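Local coordinates for protein alanine dehydrogenase/pyridine nucleotide transhydrogenase (Mycobacterium smegmatis str. MC2 155, PDB 3P2Y) that probably takes part in proton-pumping transhydrogenation, which passes reducing equivalents between NADH and NADP, at residues E33-V38 and K90-T95; G26-S31 and D81-D86; G110-R115 and A131-S136. One frame throughout, in Å; residues are numbered along the deposited sequence.

From the N terminus the chain first lays down G26-S31, at the end of strand 24-27 and the loop beyond it, and then E33-V38 in the same loop. After two further sheet strands, D81-D86 returns to G26-S31 and closes contact 2; K90-T95, beyond strand 87-89, then reaches E33-V38 and closes contact 1. These two cross along the chain, and E30 of contact 2 bonds through its carboxylate to the backbone N of V91 and N92 in contact 1. Contact 3 follows in series, joining strands 107-110 and 130-133, the last two of the six-stranded parallel sheet. V91 O accepts from F111 N, linking contacts 1 and 3; contacts 2 and 3 do not touch, though both reach that sheet.

Contact 1: E33-V38 and K90-T95; sequences EGERRV and KVNPPT
Nonpolar packing across this contact centres on V91, whose two methyl groups meet R37 and V38. With CG1 anti to the backbone N (chi1 -177°), that methyl sits over the centre of one face of the R37 guanidinium, and V91 CG1 lies 3.6 Å from R37 CZ. The second branch turns to the backbone: V91 CG2 is 3.8 Å from V38 C and also brushes R37 CB.

Charge and hydrogen bonding fix the rotation of that guanidinium. E35 folds back along its own loop, bent at chi2 (57°), and meets R37 side-on: R37 NE gives a nearly straight bond of 2.8 Å to E35 OE2, and R37 NH2 one of 2.9 Å to E35 OE1. Both oxygens lie close to the guanidinium plane, at its edge, leaving a face to V91. E35 OE2 also takes the backbone N of R37 at 2.9 Å through its anti lone pair, so this oxygen accepts from both R37 NE and R37 N, with a weak third bond from R36 N. The amide of N92 comes against the same carboxylate from the opposite direction, its plane turned 42° from that of E35.

At the start of the second loop K90 NZ bonds to N92 O at 2.7 Å and forms a salt bridge with E30. Q152 takes R37 NH1, and A339 and S340 of helix 336-354 pack against R37.

Both loops leave the C-terminal ends of neighbouring strands, 24-27 and 87-89, in the sheet order 3-2-1-4-5-6: the topological switch point of a Rossmann-like, doubly wound alpha/beta domain.

Contact 2: G26-S31 and D81-D86; sequences GVPRES and DPWPAD
One face of the W83 indole receives two prolines, P28 from across the contact and P82 from its own turn. P28 CB lies 3.4 Å above the ring plane, offset toward the rim, and is 3.5 Å from W83 CZ2. P28 CG adds a CH-pi contact, 4.1 Å from the centroid of the six-membered ring of W83 and 28° off its normal. P82 CG comes over the rim on that same face and packs 3.8 Å from P28 CB, forming one nonpolar cluster. W83 CB points away from G26-S31, but CG beside the backbone N (chi1 -60°) brings the indole back.

Next to this cluster the turn packs closely on G26, which has no side chain: P82 O is 3.7 Å from G26 CA, and A85 CB is 3.3 Å from G26 N. W83 N bonds to D81 OD1 at 3.2 Å, from above the carboxylate plane.

D86 binds calcium in crystals of this protein; here its carboxylate meets K103 and the backbone N of L24.

The bond to D81 makes an Asx turn that overlaps the type I turn from P82 to A85, leading to strand 87-89, beside strand 24-27 in the parallel sheet.

Contact 3: G110-R115 and A131-S136; sequences GFLAPR and AFAMES
E135 turns its carboxylate onto the backbone of L112 and A113 through a first torsion that puts CG beside its own N (chi1 -56°) and an unusual second one (chi2 97°). L112 lays its CD1 against A131 CB and F132 O of strand 130-133. The setting is a beta-alpha-beta crossover: strand 107-110 runs through helix 118-126 to strand 130-133, and the two strands lie parallel and adjacent at one edge of the six-stranded sheet of this chain.

The carboxylate spans two successive amides. L112 N bonds to E135 OE1 at 2.9 Å on its syn lone pair, while A113 N reaches E135 OE2 at 2.7 Å from above the carboxylate plane. These bonds hold the loop where A113 takes a left-handed backbone conformation. The same carboxylate lies at the edge of the F111 ring, the two planes 71° apart, and E135 OE2 touches F111 CB at 3.4 Å.

Backbone bonds complete the strand pairing: G110 N gives to F132 O, and M134 N gives to G110 O at 2.8 Å.

Nonpolar contacts lie beside the bonds. L112 CD1 packs on A131 CB at 3.7 Å, L112 CB on A133 CB at 3.9 Å, and F111 CD1 on M134 CB. Outside the two segments, the F111 ring also meets Y343 and the helix 148-167, while the backbone of A131 and A133 bonds to I374 and S372 near the C-terminal end of the same chain.

Past A133 the chain enters a 3-10 turn, in which S136 N bonds back to A133 O at 2.9 Å; S136 OG then lies 3.4 Å from P114 CG.

Contact 1: E33-V38 and K90-T95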
loop_
_atom_site.group_PDB
_atom_site.type_symbol
_atom_site.label_atom_id
_atom_site.label_comp_id
_atom_site.label_asym_id
_atom_site.label_seq_id
_atom_site.Cartn_x
_atom_site.Cartn_y
_atom_site.Cartn_z
ATOM N N GLU A 33 -0.940 20.045 10.293
ATOM C CA GLU A 33 0.032 18.957 10.380
ATOM C C GLU A 33 -0.414 17.785 9.482
ATOM O O GLU A 33 -1.589 17.361 9.539
ATOM C CB GLU A 33 0.206 18.458 11.830
ATOM N N GLY A 34 0.518 17.303 8.656
ATOM C CA GLY A 34 0.300 16.117 7.829
ATOM C C GLY A 34 -0.368 16.438 6.505
ATOM O O GLY A 34 -0.492 15.558 5.638
ATOM N N GLU A 35 -0.837 17.679 6.334
ATOM C CA GLU A 35 -1.586 18.007 5.117
ATOM C C GLU A 35 -0.604 18.134 3.960
ATOM O O GLU A 35 0.454 18.780 4.111
ATOM C CB GLU A 35 -2.363 19.318 5.264
ATOM C CG GLU A 35 -3.229 19.629 4.011
ATOM C CD GLU A 35 -4.205 18.485 3.708
ATOM O OE1 GLU A 35 -5.171 18.322 4.472
ATOM O OE2 GLU A 35 -4.008 17.720 2.742
ATOM N N ARG A 36 -0.929 17.521 2.822
ATOM C CA ARG A 36 -0.108 17.651 1.617
ATOM C C ARG A 36 -0.874 18.208 0.414
ATOM O O ARG A 36 -0.255 18.474 -0.611
ATOM C CB ARG A 36 0.494 16.289 1.207
ATOM C CG ARG A 36 1.476 15.759 2.267
ATOM C CD ARG A 36 1.946 14.326 1.923
ATOM N NE ARG A 36 2.640 14.286 0.626
ATOM C CZ ARG A 36 2.846 13.187 -0.106
ATOM N NH1 ARG A 36 2.417 11.996 0.305
ATOM N NH2 ARG A 36 3.492 13.293 -1.261
ATOM N N ARG A 37 -2.191 18.366 0.525
ATOM C CA ARG A 37 -2.972 18.887 -0.588
ATOM C C ARG A 37 -2.756 20.399 -0.696
ATOM O O ARG A 37 -2.272 21.060 0.257
ATOM C CB ARG A 37 -4.479 18.582 -0.419
ATOM C CG ARG A 37 -4.800 17.062 -0.497
ATOM C CD ARG A 37 -6.237 16.764 -0.059
ATOM N NE ARG A 37 -6.402 17.053 1.359
ATOM C CZ ARG A 37 -7.567 17.042 1.994
ATOM N NH1 ARG A 37 -8.691 16.758 1.320
ATOM N NH2 ARG A 37 -7.623 17.338 3.300
ATOM N N VAL A 38 -3.138 20.912 -1.858
ATOM C CA VAL A 38 -3.115 22.354 -2.176
ATOM C C VAL A 38 -4.392 22.648 -2.969
ATOM O O VAL A 38 -4.847 21.816 -3.740
ATOM C CB VAL A 38 -1.818 22.699 -3.018
ATOM C CG1 VAL A 38 -1.763 21.906 -4.337
ATOM C CG2 VAL A 38 -1.729 24.223 -3.289
ATOM N N LYS A 90 -8.747 27.582 -0.428
ATOM C CA LYS A 90 -7.819 26.739 0.356
ATOM C C LYS A 90 -8.494 25.417 0.636
ATOM O O LYS A 90 -9.647 25.237 0.265
ATOM C CB LYS A 90 -7.395 27.463 1.658
ATOM C CG LYS A 90 -8.436 27.449 2.806
ATOM C CD LYS A 90 -7.937 28.313 4.031
ATOM C CE LYS A 90 -6.527 27.883 4.543
ATOM N NZ LYS A 90 -6.343 26.367 4.740
ATOM N N VAL A 91 -7.790 24.499 1.296
ATOM C CA VAL A 91 -8.341 23.184 1.597
ATOM C C VAL A 91 -8.966 23.180 2.997
ATOM O O VAL A 91 -10.191 23.124 3.119
ATOM C CB VAL A 91 -7.255 22.068 1.488
ATOM C CG1 VAL A 91 -7.898 20.638 1.734
ATOM C CG2 VAL A 91 -6.586 22.105 0.122
ATOM N N ASN A 92 -8.135 23.196 4.045
ATOM C CA ASN A 92 -8.645 23.082 5.426
ATOM C C ASN A 92 -9.158 24.397 6.009
ATOM O O ASN A 92 -8.824 25.466 5.500
ATOM C CB ASN A 92 -7.553 22.520 6.349
ATOM C CG ASN A 92 -7.145 21.116 5.953
ATOM O OD1 ASN A 92 -5.949 20.790 5.810
ATOM N ND2 ASN A 92 -8.130 20.278 5.776
ATOM N N PRO A 93 -10.007 24.320 7.061
ATOM C CA PRO A 93 -10.510 25.571 7.667
ATOM C C PRO A 93 -9.343 26.477 8.052
ATOM O O PRO A 93 -8.306 25.968 8.519
ATOM C CB PRO A 93 -11.238 25.081 8.921
ATOM C CG PRO A 93 -11.802 23.708 8.500
ATOM C CD PRO A 93 -10.671 23.113 7.611
ATOM N N PRO A 94 -9.514 27.801 7.910
ATOM C CA PRO A 94 -8.471 28.729 8.273
ATOM C C PRO A 94 -8.309 28.821 9.789
ATOM O O PRO A 94 -9.290 28.667 10.537
ATOM C CB PRO A 94 -8.980 30.075 7.726
ATOM C CG PRO A 94 -10.484 29.957 7.812
ATOM C CD PRO A 94 -10.739 28.490 7.435
ATOM N N THR A 95 -7.071 29.047 10.230
ATOM C CA THR A 95 -6.794 29.323 11.644
ATOM C C THR A 95 -7.145 30.785 11.938
ATOM O O THR A 95 -7.361 31.594 11.020
ATOM C CB THR A 95 -5.311 29.148 11.967
ATOM O OG1 THR A 95 -4.572 30.134 11.248
ATOM C CG2 THR A 95 -4.789 27.745 11.575
#

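Contact 2: G26-S31 and D81-D86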
loop_
_atom_site.group_PDB
_atom_site.type_symbol
_atom_site.label_atom_id
_atom_site.label_comp_id
_atom_site.label_asym_id
_atom_site.label_seq_id
_atom_site.Cartn_x
_atom_site.Cartn_y
_atom_site.Cartn_z
ATOM N N GLY A 26 -6.127 33.879 -4.649
ATOM C CA GLY A 26 -4.946 33.539 -3.810
ATOM C C GLY A 26 -5.012 32.095 -3.338
ATOM O O GLY A 26 -6.073 31.624 -2.944
ATOM N N VAL A 27 -3.883 31.384 -3.436
ATOM C CA VAL A 27 -3.805 29.988 -3.030
ATOM C C VAL A 27 -2.736 29.881 -1.941
ATOM O O VAL A 27 -1.551 30.002 -2.239
ATOM C CB VAL A 27 -3.374 29.068 -4.218
ATOM C CG1 VAL A 27 -3.348 27.594 -3.748
ATOM C CG2 VAL A 27 -4.344 29.197 -5.385
ATOM N N PRO A 28 -3.129 29.637 -0.678
ATOM C CA PRO A 28 -2.135 29.473 0.384
ATOM C C PRO A 28 -1.553 28.051 0.501
ATOM O O PRO A 28 -2.141 27.064 0.006
ATOM C CB PRO A 28 -2.910 29.798 1.674
ATOM C CG PRO A 28 -4.344 29.595 1.339
ATOM C CD PRO A 28 -4.510 29.602 -0.176
ATOM N N ARG A 29 -0.389 27.970 1.140
ATOM C CA ARG A 29 0.141 26.697 1.615
ATOM C C ARG A 29 -0.715 26.231 2.788
ATOM O O ARG A 29 -1.071 27.027 3.667
ATOM C CB ARG A 29 1.591 26.876 2.070
ATOM C CG ARG A 29 2.188 25.585 2.569
ATOM C CD ARG A 29 3.620 25.814 3.043
ATOM N NE ARG A 29 4.074 24.680 3.860
ATOM C CZ ARG A 29 3.878 24.553 5.191
ATOM N NH1 ARG A 29 4.345 23.477 5.830
ATOM N NH2 ARG A 29 3.236 25.485 5.902
ATOM N N GLU A 30 -1.108 24.951 2.772
ATOM C CA GLU A 30 -1.838 24.379 3.901
ATOM C C GLU A 30 -0.928 24.210 5.110
ATOM O O GLU A 30 0.119 23.594 4.987
ATOM C CB GLU A 30 -2.435 23.029 3.486
ATOM C CG GLU A 30 -3.543 23.232 2.440
ATOM C CD GLU A 30 -4.732 24.009 2.993
ATOM O OE1 GLU A 30 -5.213 23.671 4.094
ATOM O OE2 GLU A 30 -5.174 24.964 2.336
ATOM N N SER A 31 -1.355 24.735 6.261
ATOM C CA SER A 31 -0.529 24.754 7.483
ATOM C C SER A 31 -0.780 23.576 8.423
ATOM O O SER A 31 0.017 23.342 9.325
ATOM C CB SER A 31 -0.768 26.068 8.248
ATOM O OG SER A 31 -2.141 26.251 8.563
ATOM N N ASP A 81 2.139 36.661 -1.469
ATOM C CA ASP A 81 1.212 36.550 -0.338
ATOM C C ASP A 81 -0.213 36.286 -0.861
ATOM O O ASP A 81 -0.774 37.105 -1.582
ATOM C CB ASP A 81 1.298 37.852 0.483
ATOM C CG ASP A 81 0.441 37.836 1.736
ATOM O OD1 ASP A 81 -0.210 36.830 2.053
ATOM O OD2 ASP A 81 0.426 38.890 2.410
ATOM N N PRO A 82 -0.800 35.131 -0.490
ATOM C CA PRO A 82 -2.092 34.793 -1.036
ATOM C C PRO A 82 -3.249 35.412 -0.252
ATOM O O PRO A 82 -4.349 35.523 -0.805
ATOM C CB PRO A 82 -2.112 33.261 -0.907
ATOM C CG PRO A 82 -1.400 33.004 0.382
ATOM C CD PRO A 82 -0.264 34.053 0.366
ATOM N N TRP A 83 -3.016 35.829 1.000
ATOM C CA TRP A 83 -4.123 36.152 1.914
ATOM C C TRP A 83 -4.947 37.386 1.570
ATOM O O TRP A 83 -6.161 37.383 1.828
ATOM C CB TRP A 83 -3.641 36.213 3.376
ATOM C CG TRP A 83 -3.061 34.897 3.795
ATOM C CD1 TRP A 83 -1.732 34.605 3.983
ATOM C CD2 TRP A 83 -3.777 33.706 4.066
ATOM N NE1 TRP A 83 -1.585 33.290 4.346
ATOM C CE2 TRP A 83 -2.820 32.713 4.411
ATOM C CE3 TRP A 83 -5.139 33.367 4.050
ATOM C CZ2 TRP A 83 -3.181 31.400 4.734
ATOM C CZ3 TRP A 83 -5.505 32.060 4.388
ATOM C CH2 TRP A 83 -4.527 31.094 4.713
ATOM N N PRO A 84 -4.320 38.427 0.987
ATOM C CA PRO A 84 -5.167 39.604 0.720
ATOM C C PRO A 84 -5.908 39.599 -0.625
ATOM O O PRO A 84 -6.447 40.646 -1.057
ATOM C CB PRO A 84 -4.190 40.774 0.825
ATOM C CG PRO A 84 -2.844 40.223 0.485
ATOM C CD PRO A 84 -2.878 38.728 0.855
ATOM N N ALA A 85 -5.967 38.435 -1.270
ATOM C CA ALA A 85 -6.624 38.302 -2.583
ATOM C C ALA A 85 -8.120 38.589 -2.499
ATOM O O ALA A 85 -8.738 38.508 -1.419
ATOM C CB ALA A 85 -6.397 36.860 -3.154
ATOM N N ASP A 86 -8.718 38.866 -3.657
ATOM C CA ASP A 86 -10.171 39.019 -3.748
ATOM C C ASP A 86 -10.911 37.721 -3.460
ATOM O O ASP A 86 -12.023 37.734 -2.919
ATOM C CB ASP A 86 -10.541 39.476 -5.150
ATOM C CG ASP A 86 -9.892 40.782 -5.510
ATOM O OD1 ASP A 86 -10.097 41.750 -4.758
ATOM O OD2 ASP A 86 -9.164 40.823 -6.520
#

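Contact 3: G110-R115 and A131-S136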
loop_
_atom_site.group_PDB
_atom_site.type_symbol
_atom_site.label_atom_id
_atom_site.label_comp_id
_atom_site.label_asym_id
_atom_site.label_seq_id
_atom_site.Cartn_x
_atom_site.Cartn_y
_atom_site.Cartn_z
ATOM N N GLY A 110 -13.491 27.028 0.816
ATOM C CA GLY A 110 -12.694 25.881 1.303
ATOM C C GLY A 110 -13.563 24.947 2.130
ATOM O O GLY A 110 -14.767 25.172 2.239
ATOM N N PHE A 111 -12.964 23.931 2.742
ATOM C CA PHE A 111 -13.688 23.183 3.767
ATOM C C PHE A 111 -13.685 24.082 4.988
ATOM O O PHE A 111 -12.622 24.489 5.443
ATOM C CB PHE A 111 -13.014 21.859 4.121
ATOM C CG PHE A 111 -13.137 20.802 3.055
ATOM C CD1 PHE A 111 -14.382 20.330 2.650
ATOM C CD2 PHE A 111 -11.995 20.245 2.474
ATOM C CE1 PHE A 111 -14.494 19.318 1.676
ATOM C CE2 PHE A 111 -12.091 19.261 1.502
ATOM C CZ PHE A 111 -13.357 18.786 1.080
ATOM N N LEU A 112 -14.874 24.437 5.475
ATOM C CA LEU A 112 -14.990 25.361 6.600
ATOM C C LEU A 112 -15.644 24.766 7.833
ATOM O O LEU A 112 -16.014 25.515 8.738
ATOM C CB LEU A 112 -15.725 26.665 6.191
ATOM C CG LEU A 112 -15.085 27.428 5.031
ATOM C CD1 LEU A 112 -15.941 28.642 4.577
ATOM C CD2 LEU A 112 -13.678 27.892 5.384
ATOM N N ALA A 113 -15.823 23.446 7.868
ATOM C CA ALA A 113 -16.320 22.731 9.050
ATOM C C ALA A 113 -17.586 23.357 9.678
ATOM O O ALA A 113 -17.600 23.643 10.881
ATOM C CB ALA A 113 -15.191 22.606 10.103
ATOM N N PRO A 114 -18.638 23.589 8.866
ATOM C CA PRO A 114 -19.803 24.328 9.382
ATOM C C PRO A 114 -20.454 23.645 10.600
ATOM O O PRO A 114 -20.954 24.324 11.490
ATOM C CB PRO A 114 -20.760 24.390 8.170
ATOM C CG PRO A 114 -20.323 23.281 7.271
ATOM C CD PRO A 114 -18.817 23.219 7.451
ATOM N N ARG A 115 -20.411 22.320 10.665
ATOM C CA ARG A 115 -20.986 21.614 11.813
ATOM C C ARG A 115 -20.107 21.673 13.063
ATOM O O ARG A 115 -20.597 21.933 14.162
ATOM C CB ARG A 115 -21.265 20.156 11.456
ATOM C CG ARG A 115 -21.952 19.963 10.125
ATOM C CD ARG A 115 -23.433 19.918 10.285
ATOM N NE ARG A 115 -24.087 19.410 9.081
ATOM C CZ ARG A 115 -25.251 18.772 9.078
ATOM N NH1 ARG A 115 -25.890 18.530 10.221
ATOM N NH2 ARG A 115 -25.774 18.364 7.931
ATOM N N ALA A 131 -17.973 33.785 2.849
ATOM C CA ALA A 131 -17.268 32.489 2.882
ATOM C C ALA A 131 -18.181 31.351 2.490
ATOM O O ALA A 131 -19.329 31.281 2.945
ATOM C CB ALA A 131 -16.712 32.229 4.271
ATOM N N PHE A 132 -17.652 30.433 1.676
ATOM C CA PHE A 132 -18.453 29.331 1.145
ATOM C C PHE A 132 -17.811 28.046 1.598
ATOM O O PHE A 132 -16.642 27.838 1.327
ATOM C CB PHE A 132 -18.515 29.386 -0.383
ATOM C CG PHE A 132 -19.172 30.649 -0.908
ATOM C CD1 PHE A 132 -20.547 30.674 -1.130
ATOM C CD2 PHE A 132 -18.427 31.812 -1.113
ATOM C CE1 PHE A 132 -21.177 31.845 -1.601
ATOM C CE2 PHE A 132 -19.045 33.001 -1.557
ATOM C CZ PHE A 132 -20.425 32.999 -1.810
ATOM N N ALA A 133 -18.569 27.217 2.310
ATOM C CA ALA A 133 -18.084 25.911 2.822
ATOM C C ALA A 133 -18.330 24.821 1.774
ATOM O O ALA A 133 -19.487 24.571 1.357
ATOM C CB ALA A 133 -18.819 25.540 4.121
ATOM N N MET A 134 -17.267 24.147 1.360
ATOM C CA MET A 134 -17.427 23.103 0.357
ATOM C C MET A 134 -18.285 21.946 0.898
ATOM O O MET A 134 -18.973 21.281 0.128
ATOM C CB MET A 134 -16.060 22.621 -0.142
ATOM C CG MET A 134 -15.258 23.703 -0.934
ATOM S SD MET A 134 -16.142 24.327 -2.407
ATOM C CE MET A 134 -16.090 22.848 -3.465
ATOM N N GLU A 135 -18.282 21.737 2.214
ATOM C CA GLU A 135 -19.132 20.695 2.809
ATOM C C GLU A 135 -20.617 20.998 2.627
ATOM O O GLU A 135 -21.454 20.082 2.733
ATOM C CB GLU A 135 -18.864 20.547 4.326
ATOM C CG GLU A 135 -17.419 20.251 4.730
ATOM C CD GLU A 135 -16.644 21.516 5.135
ATOM O OE1 GLU A 135 -16.870 22.595 4.539
ATOM O OE2 GLU A 135 -15.764 21.415 6.015
ATOM N N SER A 136 -20.951 22.269 2.395
ATOM C CA SER A 136 -22.342 22.739 2.333
ATOM C C SER A 136 -22.866 22.896 0.906
ATOM O O SER A 136 -24.001 23.369 0.717
ATOM C CB SER A 136 -22.520 24.048 3.120
ATOM O OG SER A 136 -22.265 23.814 4.518
#